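Side-chain contacts in quinonprotein alcohol dehydrogenase-like protein (Bacteroides thetaiotaomicron VPI-5482, PDB 4R5O), which is of unknown function but binds calcium ions and joins an immunoglobulin-like beta-sandwich domain to a seven-bladed beta-propeller: residues R217-R222 with P265-L270; K235-D240 with S246-Y251; Q276-V281 with V288-S293. One frame throughout, in Å; residues are numbered along the deposited sequence.

Contact 1: residues R217-R222 with P265-L270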
# COMPACT_ATOMS: atom_id res chain seq x y z
N ARG A 217 -5.97 -3.41 24.58
CA ARG A 217 -4.87 -4.35 24.75
C ARG A 217 -5.42 -5.58 25.49
O ARG A 217 -5.60 -5.55 26.70
CB ARG A 217 -3.71 -3.65 25.48
CG ARG A 217 -2.41 -4.37 25.40
CD ARG A 217 -1.27 -3.53 25.91
NE ARG A 217 -0.02 -4.28 25.80
CZ ARG A 217 1.16 -3.84 26.21
NH1 ARG A 217 1.27 -2.66 26.79
NH2 ARG A 217 2.24 -4.60 26.06
N ILE A 218 -5.73 -6.64 24.73
CA ILE A 218 -6.34 -7.88 25.23
C ILE A 218 -5.29 -8.78 25.86
O ILE A 218 -5.43 -9.20 27.00
CB ILE A 218 -7.04 -8.60 24.06
CG1 ILE A 218 -8.18 -7.77 23.49
CG2 ILE A 218 -7.54 -9.96 24.51
CD1 ILE A 218 -8.53 -8.30 22.08
N LYS A 219 -4.25 -9.08 25.13
CA LYS A 219 -3.16 -9.92 25.61
C LYS A 219 -1.89 -9.09 25.61
O LYS A 219 -1.60 -8.36 24.66
CB LYS A 219 -3.04 -11.18 24.73
CG LYS A 219 -2.02 -12.21 25.21
CD LYS A 219 -2.08 -13.44 24.33
CE LYS A 219 -1.16 -14.55 24.78
NZ LYS A 219 -1.26 -15.74 23.89
N ASN A 220 -1.16 -9.17 26.71
CA ASN A 220 0.08 -8.43 26.89
C ASN A 220 1.20 -9.46 27.03
O ASN A 220 1.32 -10.11 28.05
CB ASN A 220 -0.06 -7.49 28.10
CG ASN A 220 1.04 -6.52 28.33
OD1 ASN A 220 2.19 -6.70 27.91
ND2 ASN A 220 0.70 -5.44 29.03
N GLU A 221 1.94 -9.67 25.93
CA GLU A 221 3.04 -10.63 25.85
C GLU A 221 4.14 -10.01 25.03
O GLU A 221 3.95 -9.77 23.84
CB GLU A 221 2.57 -11.97 25.27
CG GLU A 221 3.64 -13.06 25.24
CD GLU A 221 3.18 -14.42 24.75
OE1 GLU A 221 2.07 -14.86 25.14
OE2 GLU A 221 3.97 -15.09 24.05
N ARG A 222 5.28 -9.73 25.67
CA ARG A 222 6.46 -9.11 25.07
C ARG A 222 6.88 -9.86 23.81
O ARG A 222 7.01 -11.09 23.83
CB ARG A 222 7.62 -9.08 26.09
CG ARG A 222 8.77 -8.15 25.69
CD ARG A 222 9.90 -8.10 26.70
NE ARG A 222 10.66 -9.35 26.77
CZ ARG A 222 11.78 -9.58 26.09
NH1 ARG A 222 12.30 -8.64 25.30
NH2 ARG A 222 12.40 -10.75 26.20
N PRO A 265 -7.22 -14.22 25.17
CA PRO A 265 -8.07 -15.29 24.61
C PRO A 265 -7.32 -16.63 24.51
O PRO A 265 -6.10 -16.67 24.59
CB PRO A 265 -8.42 -14.74 23.23
CG PRO A 265 -7.22 -13.93 22.83
CD PRO A 265 -6.61 -13.39 24.10
N ALA A 266 -8.08 -17.71 24.34
CA ALA A 266 -7.54 -19.06 24.20
C ALA A 266 -6.79 -19.21 22.88
O ALA A 266 -7.26 -18.75 21.83
CB ALA A 266 -8.64 -20.10 24.30
N VAL A 267 -5.63 -19.84 22.94
CA VAL A 267 -4.77 -20.06 21.80
C VAL A 267 -4.58 -21.55 21.65
O VAL A 267 -4.32 -22.24 22.62
CB VAL A 267 -3.43 -19.27 21.91
CG1 VAL A 267 -2.71 -19.49 23.23
CG2 VAL A 267 -2.52 -19.53 20.72
N THR A 268 -4.78 -22.05 20.44
CA THR A 268 -4.63 -23.46 20.11
C THR A 268 -3.55 -23.60 19.08
O THR A 268 -3.49 -22.78 18.16
CB THR A 268 -5.96 -24.00 19.60
OG1 THR A 268 -6.97 -23.63 20.51
CG2 THR A 268 -5.93 -25.49 19.34
N GLU A 269 -2.71 -24.62 19.21
CA GLU A 269 -1.64 -24.91 18.25
C GLU A 269 -2.08 -25.95 17.25
O GLU A 269 -2.85 -26.85 17.59
CB GLU A 269 -0.36 -25.38 18.95
CG GLU A 269 0.36 -24.34 19.80
CD GLU A 269 1.59 -24.86 20.53
OE1 GLU A 269 1.75 -26.10 20.62
OE2 GLU A 269 2.35 -24.03 21.07
N LEU A 270 -1.60 -25.79 16.02
CA LEU A 270 -1.73 -26.74 14.91
C LEU A 270 -0.39 -27.41 14.74
O LEU A 270 0.62 -26.79 15.06
CB LEU A 270 -2.21 -26.06 13.59
CG LEU A 270 -3.66 -25.59 13.51
CD1 LEU A 270 -3.91 -24.88 12.20
CD2 LEU A 270 -4.64 -26.75 13.65
O HOH W 1 -3.59 -16.51 25.07

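Contact 2: residues K235-D240 with S246-Y251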
# COMPACT_ATOMS: atom_id res chain seq x y z
N LYS A 235 -11.77 -18.47 12.78
CA LYS A 235 -10.51 -18.41 13.52
C LYS A 235 -9.49 -17.49 12.88
O LYS A 235 -9.52 -17.26 11.68
CB LYS A 235 -9.86 -19.82 13.65
CG LYS A 235 -10.73 -20.94 14.24
CD LYS A 235 -11.16 -20.70 15.67
CE LYS A 235 -12.07 -21.81 16.14
NZ LYS A 235 -12.45 -21.65 17.58
N VAL A 236 -8.55 -17.00 13.69
CA VAL A 236 -7.39 -16.24 13.25
C VAL A 236 -6.18 -17.18 13.29
O VAL A 236 -5.75 -17.56 14.38
CB VAL A 236 -7.13 -14.95 14.07
CG1 VAL A 236 -5.89 -14.22 13.56
CG2 VAL A 236 -8.35 -14.04 14.07
N LEU A 237 -5.65 -17.56 12.13
CA LEU A 237 -4.42 -18.38 12.05
C LEU A 237 -3.23 -17.47 12.12
O LEU A 237 -3.25 -16.46 11.44
CB LEU A 237 -4.41 -19.22 10.77
CG LEU A 237 -5.47 -20.29 10.69
CD1 LEU A 237 -5.67 -20.79 9.27
CD2 LEU A 237 -5.12 -21.44 11.61
N SER A 238 -2.22 -17.75 12.96
CA SER A 238 -1.07 -16.85 13.03
C SER A 238 0.30 -17.57 12.89
O SER A 238 0.48 -18.72 13.30
CB SER A 238 -1.08 -16.08 14.35
OG SER A 238 -0.83 -16.93 15.45
N ASN A 239 1.24 -16.83 12.27
CA ASN A 239 2.67 -17.06 12.15
C ASN A 239 3.33 -16.04 13.05
O ASN A 239 3.23 -14.85 12.75
CB ASN A 239 3.12 -16.96 10.69
CG ASN A 239 4.61 -16.81 10.52
OD1 ASN A 239 5.06 -15.89 9.86
ND2 ASN A 239 5.41 -17.61 11.21
N ASP A 240 3.90 -16.48 14.18
CA ASP A 240 4.45 -15.59 15.18
C ASP A 240 5.96 -15.77 15.35
O ASP A 240 6.49 -15.39 16.39
CB ASP A 240 3.73 -15.82 16.53
CG ASP A 240 3.68 -17.25 17.07
OD1 ASP A 240 4.59 -18.04 16.75
OD2 ASP A 240 2.76 -17.55 17.87
N SER A 246 8.46 -22.59 16.39
CA SER A 246 7.12 -22.25 16.88
C SER A 246 6.09 -22.96 16.05
O SER A 246 6.36 -23.30 14.91
CB SER A 246 6.91 -20.73 16.84
OG SER A 246 5.66 -20.35 17.36
N LYS A 247 4.91 -23.20 16.62
CA LYS A 247 3.81 -23.82 15.90
C LYS A 247 2.81 -22.78 15.48
O LYS A 247 2.67 -21.78 16.19
CB LYS A 247 3.12 -24.89 16.74
CG LYS A 247 3.90 -26.18 16.83
CD LYS A 247 3.20 -27.14 17.72
CE LYS A 247 3.91 -28.45 17.83
NZ LYS A 247 5.34 -28.31 18.26
N VAL A 248 2.08 -23.02 14.35
CA VAL A 248 0.97 -22.15 13.93
C VAL A 248 -0.02 -22.16 15.08
O VAL A 248 -0.29 -23.23 15.64
CB VAL A 248 0.33 -22.55 12.56
CG1 VAL A 248 -1.00 -21.83 12.33
CG2 VAL A 248 1.27 -22.29 11.41
N LYS A 249 -0.50 -20.98 15.47
CA LYS A 249 -1.47 -20.85 16.55
C LYS A 249 -2.71 -20.18 16.05
O LYS A 249 -2.64 -19.34 15.16
CB LYS A 249 -0.87 -20.08 17.71
CG LYS A 249 0.30 -20.83 18.33
CD LYS A 249 0.97 -20.07 19.43
CE LYS A 249 2.32 -20.65 19.72
NZ LYS A 249 3.25 -20.38 18.59
N TYR A 250 -3.87 -20.57 16.55
CA TYR A 250 -5.09 -19.89 16.13
C TYR A 250 -5.88 -19.46 17.38
O TYR A 250 -5.74 -20.02 18.47
CB TYR A 250 -5.95 -20.71 15.16
CG TYR A 250 -6.54 -22.00 15.68
CD1 TYR A 250 -7.77 -22.01 16.33
CD2 TYR A 250 -5.93 -23.22 15.42
CE1 TYR A 250 -8.35 -23.20 16.77
CE2 TYR A 250 -6.49 -24.41 15.85
CZ TYR A 250 -7.71 -24.40 16.51
OH TYR A 250 -8.28 -25.58 16.96
N TYR A 251 -6.66 -18.39 17.19
CA TYR A 251 -7.54 -17.73 18.16
C TYR A 251 -8.95 -17.71 17.58
O TYR A 251 -9.12 -17.88 16.37
CB TYR A 251 -7.00 -16.30 18.46
CG TYR A 251 -5.57 -16.26 18.97
CD1 TYR A 251 -4.50 -16.38 18.09
CD2 TYR A 251 -5.29 -16.02 20.31
CE1 TYR A 251 -3.18 -16.39 18.55
CE2 TYR A 251 -3.97 -15.97 20.78
CZ TYR A 251 -2.92 -16.16 19.89
OH TYR A 251 -1.61 -16.13 20.31
O HOH W 2 0.44 -16.38 17.97

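Contact 3: residues Q276-V281 with V288-S293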
# COMPACT_ATOMS: atom_id res chain seq x y z
N GLN A 276 10.52 -19.60 10.66
CA GLN A 276 10.67 -18.38 9.86
C GLN A 276 9.32 -17.72 9.57
O GLN A 276 8.26 -18.32 9.80
CB GLN A 276 11.37 -18.69 8.50
CG GLN A 276 10.49 -19.54 7.55
CD GLN A 276 11.00 -19.58 6.15
OE1 GLN A 276 12.12 -20.04 5.88
NE2 GLN A 276 10.16 -19.15 5.22
N LYS A 277 9.35 -16.52 8.96
CA LYS A 277 8.15 -15.83 8.52
C LYS A 277 7.63 -16.46 7.28
O LYS A 277 8.36 -16.58 6.29
CB LYS A 277 8.41 -14.35 8.26
CG LYS A 277 8.85 -13.54 9.43
CD LYS A 277 8.89 -12.12 9.03
CE LYS A 277 9.40 -11.27 10.15
NZ LYS A 277 9.28 -9.83 9.83
N ILE A 278 6.36 -16.88 7.33
CA ILE A 278 5.65 -17.42 6.17
C ILE A 278 4.16 -17.06 6.35
O ILE A 278 3.65 -17.01 7.47
CB ILE A 278 5.88 -18.94 5.90
CG1 ILE A 278 5.29 -19.41 4.53
CG2 ILE A 278 5.42 -19.79 7.03
CD1 ILE A 278 5.78 -18.68 3.24
N ASN A 279 3.51 -16.74 5.24
CA ASN A 279 2.12 -16.33 5.23
C ASN A 279 1.18 -17.52 5.03
O ASN A 279 1.62 -18.66 4.90
CB ASN A 279 1.91 -15.27 4.13
CG ASN A 279 2.14 -15.72 2.73
OD1 ASN A 279 3.01 -16.56 2.44
ND2 ASN A 279 1.39 -15.13 1.81
N PHE A 280 -0.12 -17.23 5.08
CA PHE A 280 -1.25 -18.12 4.83
C PHE A 280 -1.97 -17.66 3.60
O PHE A 280 -2.28 -16.47 3.50
CB PHE A 280 -2.20 -18.17 6.04
CG PHE A 280 -1.56 -18.56 7.34
CD1 PHE A 280 -0.92 -17.61 8.12
CD2 PHE A 280 -1.64 -19.86 7.81
CE1 PHE A 280 -0.29 -17.98 9.31
CE2 PHE A 280 -1.03 -20.22 9.00
CZ PHE A 280 -0.36 -19.28 9.75
N VAL A 281 -2.23 -18.57 2.66
CA VAL A 281 -2.94 -18.17 1.45
C VAL A 281 -4.21 -19.02 1.31
O VAL A 281 -4.19 -20.22 1.57
CB VAL A 281 -2.05 -18.23 0.16
CG1 VAL A 281 -0.90 -17.24 0.22
CG2 VAL A 281 -1.53 -19.64 -0.13
N VAL A 288 -6.81 -23.24 3.16
CA VAL A 288 -5.73 -22.33 3.52
C VAL A 288 -4.47 -23.13 3.53
O VAL A 288 -4.44 -24.24 4.04
CB VAL A 288 -5.99 -21.59 4.86
CG1 VAL A 288 -4.72 -20.98 5.44
CG2 VAL A 288 -7.06 -20.53 4.64
N TYR A 289 -3.42 -22.55 2.93
CA TYR A 289 -2.11 -23.16 2.83
C TYR A 289 -1.05 -22.32 3.47
O TYR A 289 -1.06 -21.10 3.33
CB TYR A 289 -1.73 -23.38 1.35
CG TYR A 289 -2.51 -24.46 0.66
CD1 TYR A 289 -3.82 -24.25 0.23
CD2 TYR A 289 -1.90 -25.66 0.31
CE1 TYR A 289 -4.54 -25.24 -0.43
CE2 TYR A 289 -2.61 -26.66 -0.37
CZ TYR A 289 -3.92 -26.44 -0.74
OH TYR A 289 -4.59 -27.41 -1.44
N THR A 290 -0.11 -22.97 4.11
CA THR A 290 1.08 -22.33 4.67
C THR A 290 2.22 -23.33 4.47
O THR A 290 2.03 -24.34 3.82
CB THR A 290 0.86 -21.87 6.12
OG1 THR A 290 1.94 -21.00 6.50
CG2 THR A 290 0.68 -23.04 7.12
N LEU A 291 3.40 -23.02 5.00
CA LEU A 291 4.57 -23.90 4.96
C LEU A 291 4.99 -24.31 6.35
O LEU A 291 4.80 -23.58 7.33
CB LEU A 291 5.77 -23.23 4.25
CG LEU A 291 5.62 -22.75 2.82
CD1 LEU A 291 6.91 -22.18 2.37
CD2 LEU A 291 5.20 -23.85 1.86
N GLU A 292 5.59 -25.49 6.42
CA GLU A 292 6.16 -26.06 7.62
C GLU A 292 7.63 -26.24 7.38
O GLU A 292 8.04 -26.60 6.27
CB GLU A 292 5.45 -27.38 7.98
CG GLU A 292 5.98 -28.04 9.24
CD GLU A 292 5.27 -29.30 9.64
OE1 GLU A 292 5.03 -30.15 8.75
OE2 GLU A 292 5.00 -29.47 10.85
N SER A 293 8.44 -25.94 8.39
CA SER A 293 9.89 -26.05 8.28
C SER A 293 10.30 -27.51 8.46
O SER A 293 9.81 -28.18 9.36
CB SER A 293 10.58 -25.13 9.28
OG SER A 293 10.26 -23.77 9.00

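Contact 1: residues R217-R222 with P265-L270
Ile218 and Lys219, near the end of strand 215-220, pass the loop that carries Pro265 toward strand 268-270 without pairing with it; the nearest alpha carbons, those of Lys219 and Pro265, stay 7.3 Å apart. Side chains and one water therefore carry the whole contact. Both residues can serve it because they form a classic beta bulge opposite Ile205, and both of their CB atoms point toward the loop. Ile218 makes the closest apolar touch: its CG2 branch meets the ring carbon Pro265 CD at 3.6 Å, the two side chains crossing at about a right angle. Proline suits this place, since its closed ring offers a rigid apolar edge to a buried branched residue.

Lys219 works differently. With CG opposite its backbone N (chi1 -175°) and the rest of the chain extended, it reaches out past Pro265 and crosses Val267 at about a right angle. There Lys219 NZ donates to a water at 2.7 Å, and this water in turn donates to the carbonyl Pro265 O at 2.6 Å. The end of the lysine also lies near a methyl of Val267, with Lys219 NZ 4.1 Å from Val267 CG1, while Glu221 OE1 forms a long salt bridge to NZ. A lysine fits such a margin, its methylenes lying near apolar atoms and its charge going to water and a carboxylate. Pro265 also packs on Glu255 and Leu256 of helix 253-258.

The arrangement belongs to the seam between neighbouring propeller blades, where the outer edge strand 215-220 meets the loop leading into strand 268-270 of the next sheet.

Contact 2: residues K235-D240 with S246-Y251
Leu237 and Tyr250 face each other as a non-hydrogen-bonded pair, flanked by the hydrogen-bonded pairs Val236 with Tyr251 and Ser238 with Lys249. The ladder is regular: Val236 N gives its proton to Tyr251 O at 2.9 Å, and Ser238 N gives its own to Lys249 O. Its apolar middle is the close-packed part. Leu237 CD2 lies 3.7 Å from Tyr250 CB and also approaches a methyl of Val248, so that one branched side chain fills the angle between two residues of the opposite strand. On the other face Ser238, small enough to sit beside the ring of Tyr251, sets OG at its edge, in the ring plane.

These strands form a beta hairpin in the middle of a propeller blade: 235-239 also pairs with 228-232, and 246-252 with the short strands 268-270 and 272-274.

Toward the ends the contact becomes more open and polar. At one, the partly exposed Lys235 bends at chi2 and lays its methylenes obliquely against Tyr250, Lys235 CD to Tyr250 CD1 3.7 Å, while its NZ goes on to hydrogen-bond the calcium-binding Asp252. At the other, the carboxylate of Asp240 is gripped from both oxygens, each through its syn lone pair. Asp240 OD1 accepts from Ser246 OG at 2.6 Å, and Asp240 OD2 takes the salt bridge from Lys249 NZ at 3.0 Å. A final bend at chi4 (70°) turns that ammonium group so that it also donates to Lys247 O, 2.8 Å from Lys249 NZ. A water gives a proton to Asp240 OD2 and hydrogen-bonds both Ser238 OG and Tyr251 OH.

Contact 3: residues Q276-V281 with V288-S293
Phe280 and Thr290 lie side by side and point the same way, the ring and the short branched side chain touching along their flanks. Phe280 CD2 is 3.6 Å from Thr290 CB, and Phe280 CE2 is 3.8 Å from the methyl Thr290 CG2, while OG1 sits above one face of the ring, offset toward its rim. Thr290 holds OG1 opposite its backbone N (chi1 -167°), which carries the hydroxyl to the preceding loop, where it donates to Asn279 O at 2.9 Å from well above the carbonyl plane. A valine in its place would probably still pack on Phe280 but would leave Asn279 O without this donor and the loop less firmly tied to the strand. At the ring's edge, near its plane, comes Val288 CG1, 3.8 Å from Phe280 CB.

Here the chain enters a new propeller blade: the loop becomes the short first strand 281-282, antiparallel to 288-294, and Phe280 and Val288 both lean on Ile230 and Leu237 of the preceding sheet. The pairing starts at Val281, whose N donates to Tyr289 O at 2.9 Å and whose O accepts from Tyr289 N.

Two pairs cross at about a right angle. Val281 CG2 meets Tyr289 CB at 4.0 Å, the tyrosine ring leading away so that its hydroxyl can bond Asp285. Nearer the start of 276-281, Ile278 lays CG1 against Leu291 CG at 3.8 Å, two branched aliphatic chains that suit a buried place because they have no polar group to satisfy.

Following the chain from the N terminus, strand 215-220 opens contact 1, which closes only when residues 265-270 return beside it. Contact 2 is nested within that excursion as the hairpin of strands 235-239 and 246-252. Contact 3 comes afterwards, in series with both, closing the short connection 282-287. Contact 1 ties one blade's outer edge to the next blade, contact 2 builds the middle of that next blade, and contact 3 starts the blade after it. Contacts 1 and 2 share a sheet through Thr268 O with Tyr250 N; contacts 2 and 3 meet where Asn239 OD1, on strand 235-239, accepts from Ile278 N in the loop that leads into the next blade.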